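Local coordinates for putative alpha/beta hydrolase FOLD protein (Candidatus Nitrososphaera gargensis, PDB 5A62) that probably acts as a hydrolase of the alpha/beta hydrolase fold, consistent with a carboxylesterase that cleaves ester bonds, at residues L37-L45 with W249-Y259; G102-A110 with I198-S209. All coordinates share one frame; numbering follows the deposited sequence. Where two conformers were deposited one is given.

Interaction 1 of 2, residues L37-L45 with W249-Y259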
# COMPACT_ATOMS: atom_id res chain seq x y z
N LEU A 37 -6.04 -10.96 -22.15
CA LEU A 37 -7.29 -11.02 -22.95
C LEU A 37 -7.77 -9.66 -23.41
O LEU A 37 -8.48 -9.55 -24.42
CB LEU A 37 -8.37 -11.81 -22.23
CG LEU A 37 -7.91 -13.19 -21.69
CD1 LEU A 37 -9.02 -13.88 -20.91
CD2 LEU A 37 -7.28 -14.03 -22.77
N ILE A 38 -7.42 -8.58 -22.71
CA ILE A 38 -7.88 -7.25 -23.08
C ILE A 38 -7.19 -6.78 -24.33
O ILE A 38 -7.66 -5.83 -24.93
CB ILE A 38 -7.66 -6.27 -21.90
CG1 ILE A 38 -8.76 -5.20 -21.85
CG2 ILE A 38 -6.29 -5.63 -21.90
CD1 ILE A 38 -8.67 -4.26 -20.67
N TRP A 39 -6.09 -7.43 -24.74
CA TRP A 39 -5.19 -6.96 -25.82
C TRP A 39 -5.34 -7.77 -27.09
O TRP A 39 -4.53 -7.65 -28.03
CB TRP A 39 -3.73 -6.98 -25.36
CG TRP A 39 -3.33 -6.05 -24.28
CD1 TRP A 39 -2.64 -6.36 -23.09
CD2 TRP A 39 -3.40 -4.61 -24.29
NE1 TRP A 39 -2.41 -5.23 -22.39
CE2 TRP A 39 -2.80 -4.14 -23.10
CE3 TRP A 39 -3.90 -3.67 -25.18
CZ2 TRP A 39 -2.71 -2.83 -22.80
CZ3 TRP A 39 -3.79 -2.37 -24.89
CH2 TRP A 39 -3.21 -1.94 -23.67
N ASP A 40 -6.38 -8.57 -27.21
CA ASP A 40 -6.47 -9.47 -28.35
C ASP A 40 -6.34 -8.78 -29.70
O ASP A 40 -5.52 -9.14 -30.56
CB ASP A 40 -7.78 -10.32 -28.27
CG ASP A 40 -9.14 -9.48 -28.11
OD1 ASP A 40 -9.19 -8.21 -28.00
OD2 ASP A 40 -10.22 -10.15 -28.13
N TYR A 41 -7.15 -7.75 -29.87
CA TYR A 41 -7.14 -6.99 -31.07
C TYR A 41 -5.80 -6.34 -31.33
O TYR A 41 -5.27 -6.35 -32.44
CB TYR A 41 -8.22 -5.92 -31.06
CG TYR A 41 -8.22 -5.00 -32.27
CD1 TYR A 41 -8.64 -5.47 -33.50
CD2 TYR A 41 -7.73 -3.72 -32.18
CE1 TYR A 41 -8.60 -4.65 -34.62
CE2 TYR A 41 -7.70 -2.90 -33.29
CZ TYR A 41 -8.18 -3.37 -34.50
OH TYR A 41 -8.11 -2.52 -35.60
N GLU A 42 -5.26 -5.73 -30.30
CA GLU A 42 -4.03 -5.00 -30.45
C GLU A 42 -2.87 -5.93 -30.81
O GLU A 42 -2.00 -5.52 -31.58
CB GLU A 42 -3.66 -4.26 -29.12
CG GLU A 42 -4.55 -3.11 -28.81
CD GLU A 42 -5.87 -3.46 -28.23
OE1 GLU A 42 -6.22 -4.62 -27.96
OE2 GLU A 42 -6.63 -2.48 -27.97
N ILE A 43 -2.80 -7.13 -30.24
CA ILE A 43 -1.72 -8.06 -30.58
C ILE A 43 -1.80 -8.36 -32.08
O ILE A 43 -0.77 -8.24 -32.76
CB ILE A 43 -1.80 -9.31 -29.72
CG1 ILE A 43 -1.43 -8.97 -28.27
CG2 ILE A 43 -0.90 -10.39 -30.29
CD1 ILE A 43 -1.78 -10.02 -27.24
N GLN A 44 -2.99 -8.66 -32.56
CA GLN A 44 -3.15 -8.96 -34.00
C GLN A 44 -2.81 -7.76 -34.84
O GLN A 44 -2.09 -7.91 -35.83
CB GLN A 44 -4.57 -9.46 -34.30
CG GLN A 44 -4.83 -10.84 -33.69
CD GLN A 44 -3.67 -11.84 -33.86
OE1 GLN A 44 -3.21 -12.47 -32.90
NE2 GLN A 44 -3.17 -11.97 -35.09
N LEU A 45 -3.25 -6.57 -34.49
CA LEU A 45 -2.97 -5.39 -35.28
C LEU A 45 -1.48 -5.10 -35.32
O LEU A 45 -0.91 -4.77 -36.37
CB LEU A 45 -3.76 -4.19 -34.71
CG LEU A 45 -3.36 -2.82 -35.21
CD1 LEU A 45 -3.83 -2.65 -36.63
CD2 LEU A 45 -3.95 -1.75 -34.31
N TRP A 249 -12.21 2.92 -19.51
CA TRP A 249 -12.14 1.60 -20.11
C TRP A 249 -12.17 1.58 -21.64
O TRP A 249 -12.73 0.72 -22.29
CB TRP A 249 -13.22 0.69 -19.51
CG TRP A 249 -12.95 0.32 -18.13
CD1 TRP A 249 -13.50 0.88 -16.99
CD2 TRP A 249 -11.99 -0.65 -17.68
NE1 TRP A 249 -12.96 0.29 -15.88
CE2 TRP A 249 -12.05 -0.66 -16.27
CE3 TRP A 249 -11.13 -1.56 -18.33
CZ2 TRP A 249 -11.25 -1.50 -15.50
CZ3 TRP A 249 -10.33 -2.37 -17.56
CH2 TRP A 249 -10.41 -2.34 -16.15
N VAL A 250 -11.47 2.54 -22.22
CA VAL A 250 -11.41 2.69 -23.67
C VAL A 250 -10.86 1.43 -24.32
O VAL A 250 -11.17 1.14 -25.47
CB VAL A 250 -10.56 3.95 -24.07
CG1 VAL A 250 -9.10 3.77 -23.72
CG2 VAL A 250 -10.75 4.30 -25.54
N VAL A 251 -9.99 0.67 -23.65
CA VAL A 251 -9.41 -0.54 -24.18
C VAL A 251 -10.47 -1.66 -24.35
O VAL A 251 -10.28 -2.60 -25.08
CB VAL A 251 -8.21 -1.01 -23.32
CG1 VAL A 251 -8.62 -1.23 -21.88
CG2 VAL A 251 -7.55 -2.25 -23.84
N ILE A 252 -11.57 -1.56 -23.65
CA ILE A 252 -12.68 -2.49 -23.85
C ILE A 252 -13.47 -2.05 -25.09
O ILE A 252 -13.84 -2.93 -25.88
CB ILE A 252 -13.61 -2.48 -22.63
CG1 ILE A 252 -12.88 -3.03 -21.42
CG2 ILE A 252 -14.93 -3.22 -22.88
CD1 ILE A 252 -12.45 -4.45 -21.51
N GLU A 253 -13.75 -0.76 -25.23
CA GLU A 253 -14.57 -0.28 -26.34
C GLU A 253 -13.84 -0.28 -27.68
O GLU A 253 -14.47 -0.42 -28.72
CB GLU A 253 -15.07 1.09 -26.05
CG GLU A 253 -16.06 1.03 -24.89
CD GLU A 253 -16.96 2.25 -24.82
OE1 GLU A 253 -16.72 3.24 -25.56
OE2 GLU A 253 -17.93 2.24 -24.04
N LYS A 254 -12.53 -0.06 -27.65
CA LYS A 254 -11.67 -0.11 -28.84
C LYS A 254 -12.16 0.81 -29.95
O LYS A 254 -12.36 0.36 -31.08
CB LYS A 254 -11.47 -1.56 -29.34
CG LYS A 254 -10.92 -2.48 -28.25
CD LYS A 254 -10.32 -3.78 -28.76
CE LYS A 254 -9.82 -4.72 -27.65
NZ LYS A 254 -8.83 -4.13 -26.80
N PRO A 255 -12.28 2.09 -29.68
CA PRO A 255 -12.67 2.98 -30.78
C PRO A 255 -11.63 3.09 -31.82
O PRO A 255 -10.44 3.19 -31.55
CB PRO A 255 -12.91 4.30 -30.06
CG PRO A 255 -12.01 4.24 -28.89
CD PRO A 255 -12.07 2.82 -28.43
N LYS A 256 -12.06 3.17 -33.08
CA LYS A 256 -11.11 3.20 -34.17
C LYS A 256 -10.08 4.34 -34.10
O LYS A 256 -8.90 4.17 -34.40
CB LYS A 256 -11.86 3.34 -35.51
CG LYS A 256 -10.91 3.41 -36.71
CD LYS A 256 -11.66 3.58 -38.03
CE LYS A 256 -10.84 3.06 -39.20
NZ LYS A 256 -9.69 3.95 -39.53
N GLU A 257 -10.51 5.50 -33.62
CA GLU A 257 -9.62 6.63 -33.55
C GLU A 257 -8.40 6.33 -32.65
O GLU A 257 -7.33 6.81 -32.88
CB GLU A 257 -10.31 7.89 -33.02
CG GLU A 257 -9.47 9.12 -33.20
CD GLU A 257 -10.08 10.39 -32.65
OE1 GLU A 257 -11.08 10.30 -31.92
OE2 GLU A 257 -9.45 11.45 -32.94
N MET A 258 -8.58 5.48 -31.64
CA MET A 258 -7.44 5.20 -30.78
C MET A 258 -6.32 4.56 -31.58
O MET A 258 -5.14 4.79 -31.32
CB MET A 258 -7.82 4.28 -29.63
CG MET A 258 -6.69 3.92 -28.68
SD MET A 258 -7.28 3.29 -27.10
CE MET A 258 -7.96 1.79 -27.60
N TYR A 259 -6.71 3.73 -32.55
CA TYR A 259 -5.68 3.01 -33.32
C TYR A 259 -5.03 3.86 -34.38
O TYR A 259 -3.87 3.68 -34.66
CB TYR A 259 -6.18 1.65 -33.85
CG TYR A 259 -6.75 0.85 -32.70
CD1 TYR A 259 -5.92 0.31 -31.78
CD2 TYR A 259 -8.12 0.79 -32.48
CE1 TYR A 259 -6.42 -0.35 -30.67
CE2 TYR A 259 -8.64 0.13 -31.39
CZ TYR A 259 -7.78 -0.41 -30.47
OH TYR A 259 -8.26 -1.07 -29.34
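Lys254 NZ is gripped by two groups across the contact and one on its own side. It donates to the carbonyl of Ile38 (NZ to O 2.8 Å, nearly in line with the C=O at 166°) and forms a salt bridge with Glu42, whose OE1 (2.9 Å from NZ) and OE2 both offer syn lone pairs. Val251 O, 2.7 Å from the same NZ, takes a further bond, and a bend at the last torsion (chi4 -58°) turns the ammonium into this cluster. Tyr259 OH donates to Glu42 OE2 at 2.6 Å, coming from above the carboxylate plane, so that OE2 serves two donors and the buried carboxylate is fixed in rotation and probably kept ionised. Tyr259 also receives the edge of Tyr41 in a T-shaped stack, with CE2 of Tyr41 over the ring centre and planes at 69°. Leu45 CD2 rests near Tyr259 CD1 at 3.8 Å. At the other end Ile38 CG1 meets Ile252 CD1 at 3.8 Å. The contact thereby joins the 3-10 turn at Ile38 and the first turns of helix 40-48 to helix 250-253, Lys254 and the beginning of helix 256-272, with helix 170-180 against Ile252 and Lys254, strand 239-243 against Met258, and His98 of strand 93-98 against Trp39.

Interaction 2 of 2, residues G102-A110 with I198-S209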
# COMPACT_ATOMS: atom_id res chain seq x y z
N GLY A 102 0.32 2.31 -17.60
CA GLY A 102 0.89 3.64 -17.95
C GLY A 102 1.81 4.16 -16.89
O GLY A 102 2.92 4.64 -17.13
N ILE A 103 1.41 4.01 -15.62
CA ILE A 103 2.23 4.36 -14.54
C ILE A 103 3.54 3.52 -14.51
O ILE A 103 4.66 4.00 -14.35
CB ILE A 103 1.44 4.19 -13.21
CG1 ILE A 103 -0.01 4.71 -13.41
CG2 ILE A 103 2.26 4.93 -12.24
CD1 ILE A 103 -0.92 4.70 -12.18
N ILE A 104 3.35 2.20 -14.65
CA ILE A 104 4.47 1.31 -14.70
C ILE A 104 5.45 1.74 -15.84
O ILE A 104 6.64 1.75 -15.61
CB ILE A 104 3.98 -0.15 -14.89
CG1 ILE A 104 3.28 -0.60 -13.59
CG2 ILE A 104 5.14 -1.06 -15.28
CD1 ILE A 104 2.44 -1.86 -13.79
N SER A 105 4.89 2.02 -17.03
CA SER A 105 5.75 2.40 -18.15
C SER A 105 6.55 3.62 -17.81
O SER A 105 7.74 3.70 -18.19
CB SER A 105 4.98 2.60 -19.44
OG SER A 105 4.18 3.77 -19.49
N SER A 106 5.93 4.59 -17.12
CA SER A 106 6.63 5.81 -16.81
C SER A 106 7.76 5.60 -15.81
O SER A 106 8.87 6.13 -15.96
CB SER A 106 5.61 6.86 -16.38
OG SER A 106 5.11 6.62 -15.08
N MET A 107 7.56 4.76 -14.80
CA MET A 107 8.59 4.48 -13.85
C MET A 107 9.70 3.64 -14.43
O MET A 107 10.87 3.82 -14.13
CB MET A 107 7.98 3.71 -12.63
CG MET A 107 7.08 4.60 -11.78
SD MET A 107 6.37 3.74 -10.36
CE MET A 107 7.80 3.45 -9.42
N TYR A 108 9.40 2.73 -15.34
CA TYR A 108 10.39 1.95 -15.98
C TYR A 108 11.29 2.84 -16.84
O TYR A 108 12.49 2.73 -16.75
CB TYR A 108 9.75 0.77 -16.79
CG TYR A 108 10.78 -0.14 -17.37
CD1 TYR A 108 11.29 -1.21 -16.65
CD2 TYR A 108 11.30 0.08 -18.61
CE1 TYR A 108 12.28 -2.00 -17.22
CE2 TYR A 108 12.23 -0.76 -19.18
CZ TYR A 108 12.72 -1.76 -18.44
OH TYR A 108 13.69 -2.60 -19.01
N ALA A 109 10.67 3.69 -17.63
CA ALA A 109 11.44 4.66 -18.45
C ALA A 109 12.31 5.53 -17.61
O ALA A 109 13.51 5.79 -17.96
CB ALA A 109 10.51 5.49 -19.29
N ALA A 110 11.81 5.97 -16.46
CA ALA A 110 12.57 6.85 -15.60
C ALA A 110 13.77 6.14 -15.06
O ALA A 110 14.88 6.71 -14.95
CB ALA A 110 11.72 7.36 -14.51
N ILE A 198 3.05 5.05 -5.38
CA ILE A 198 3.70 5.72 -6.55
C ILE A 198 4.56 6.87 -5.99
O ILE A 198 4.02 7.66 -5.19
CB ILE A 198 2.65 6.30 -7.45
CG1 ILE A 198 1.77 5.21 -8.06
CG2 ILE A 198 3.29 7.15 -8.52
CD1 ILE A 198 0.51 5.78 -8.68
N PRO A 199 5.79 6.98 -6.37
CA PRO A 199 6.65 8.08 -5.84
C PRO A 199 6.19 9.39 -6.40
O PRO A 199 5.67 9.47 -7.52
CB PRO A 199 8.04 7.73 -6.29
CG PRO A 199 8.00 6.35 -6.75
CD PRO A 199 6.56 6.01 -7.11
N GLY A 200 6.46 10.47 -5.66
CA GLY A 200 6.05 11.80 -6.13
C GLY A 200 6.96 12.41 -7.18
O GLY A 200 6.62 13.48 -7.66
N ASN A 201 8.07 11.79 -7.49
CA ASN A 201 9.04 12.37 -8.45
C ASN A 201 9.12 11.64 -9.80
O ASN A 201 10.12 11.74 -10.50
CB ASN A 201 10.41 12.42 -7.82
CG ASN A 201 11.07 11.05 -7.67
OD1 ASN A 201 10.45 9.98 -7.76
ND2 ASN A 201 12.38 11.08 -7.46
N VAL A 202 8.11 10.84 -10.18
CA VAL A 202 8.18 10.13 -11.43
C VAL A 202 8.15 11.11 -12.60
O VAL A 202 8.76 10.84 -13.62
CB VAL A 202 7.11 9.03 -11.58
CG1 VAL A 202 7.30 8.22 -12.85
CG2 VAL A 202 7.14 8.09 -10.40
N VAL A 203 7.38 12.18 -12.51
CA VAL A 203 7.34 13.12 -13.62
C VAL A 203 8.74 13.65 -13.86
O VAL A 203 9.16 13.68 -15.02
CB VAL A 203 6.37 14.30 -13.38
CG1 VAL A 203 6.48 15.32 -14.50
CG2 VAL A 203 4.93 13.84 -13.17
N GLN A 204 9.48 14.01 -12.83
CA GLN A 204 10.84 14.50 -13.02
C GLN A 204 11.70 13.42 -13.64
O GLN A 204 12.49 13.68 -14.58
CB GLN A 204 11.43 14.94 -11.66
CG GLN A 204 12.87 15.48 -11.79
CD GLN A 204 13.38 16.09 -10.49
OE1 GLN A 204 13.47 15.37 -9.48
NE2 GLN A 204 13.71 17.42 -10.49
N GLY A 205 11.63 12.20 -13.17
CA GLY A 205 12.40 11.15 -13.76
C GLY A 205 12.09 10.81 -15.18
O GLY A 205 12.96 10.46 -15.99
N LEU A 206 10.82 10.84 -15.49
CA LEU A 206 10.40 10.60 -16.88
C LEU A 206 10.89 11.74 -17.80
O LEU A 206 11.37 11.47 -18.88
CB LEU A 206 8.86 10.48 -16.95
CG LEU A 206 8.28 10.20 -18.29
CD1 LEU A 206 8.83 8.93 -18.88
CD2 LEU A 206 6.78 10.17 -18.23
N ARG A 207 10.75 12.99 -17.35
CA ARG A 207 11.30 14.12 -18.12
C ARG A 207 12.78 13.92 -18.27
O ARG A 207 13.29 14.10 -19.38
CB ARG A 207 10.97 15.37 -17.37
CG ARG A 207 11.61 16.60 -18.05
CD ARG A 207 11.04 17.90 -17.42
NE ARG A 207 11.37 18.00 -16.03
CZ ARG A 207 10.54 18.16 -15.02
NH1 ARG A 207 9.23 18.27 -15.20
NH2 ARG A 207 11.03 18.17 -13.81
N ALA A 208 13.46 13.49 -17.24
CA ALA A 208 14.95 13.29 -17.30
C ALA A 208 15.39 12.25 -18.29
O ALA A 208 16.45 12.30 -18.88
CB ALA A 208 15.53 12.93 -15.95
N SER A 209 14.57 11.21 -18.50
CA SER A 209 14.95 10.07 -19.31
C SER A 209 15.21 10.41 -20.74
O SER A 209 15.95 9.68 -21.38
CB SER A 209 13.83 8.98 -19.20
OG SER A 209 12.69 9.33 -19.95
O HOH W 1 15.41 9.29 -15.72
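Ala110 CB presses on the backbone of Gly205, 3.5 Å from its C, and this is where the two helices come together most closely: the CA atoms of Ala110 and Leu206 are 4.5 Å apart, and helices 102-110 and 202-209 cross at 57° with their axes 8.1 Å apart. Small residues allow it, for Gly205 has no side chain and Ala109 and Ala110 carry only methyls. Leu206 reaches over the first helix with CD1 on Ala109 CB (3.9 Å). Beside it Val202 sets CG2 against Met107 CG. In the given conformer, Ser106 OG lies between N and C of its own backbone (chi1 75°), donates to Ile103 O (2.8 Å) and meets Val202 CG1 only by van der Waals contact. Met107 bends at chi3 (67°), and its CE reaches the CD of Pro199 (3.7 Å); in the given conformer Ile103 CD1 crosses Ile198 CD1 at about a right angle. In contrast to this closely packed side, a water bridges the two helices on the partly exposed side of the Ala110-Gly205 contact, donating to Ala110 O and Gly205 O, 2.7 Å from each. Pro199 also packs on Glu131 of the second subunit. Helix 202-209 leads toward strand 212-218 of the central sheet, while helix 100-111 begins within the GxSxG sequence, Gly97 to Gly101, directly after Ser99, consistent with the nucleophile-elbow helix of the alpha/beta hydrolase fold.

Interactions 1 and 2 lie on opposite sides of the chain's centre, their centres 24 Å apart and their nearest atoms about 8 Å apart, without touching. Along the chain, interaction 2 is nested inside the loop closed by interaction 1. They differ in kind: 37-45 with 249-259 is built round the Lys254-Glu42 salt bridge, whereas 102-110 with 198-209 is mostly apolar helix packing. Both approach the putative nucleophile elbow, since the side chains of Trp39 and Ile103 lie near its residues without touching them. A bound acetate, probably from the crystallisation liquor, lies about 6 Å from the Trp249 side chain, and one about 5 Å from that of Ile103; such ions often mark pockets.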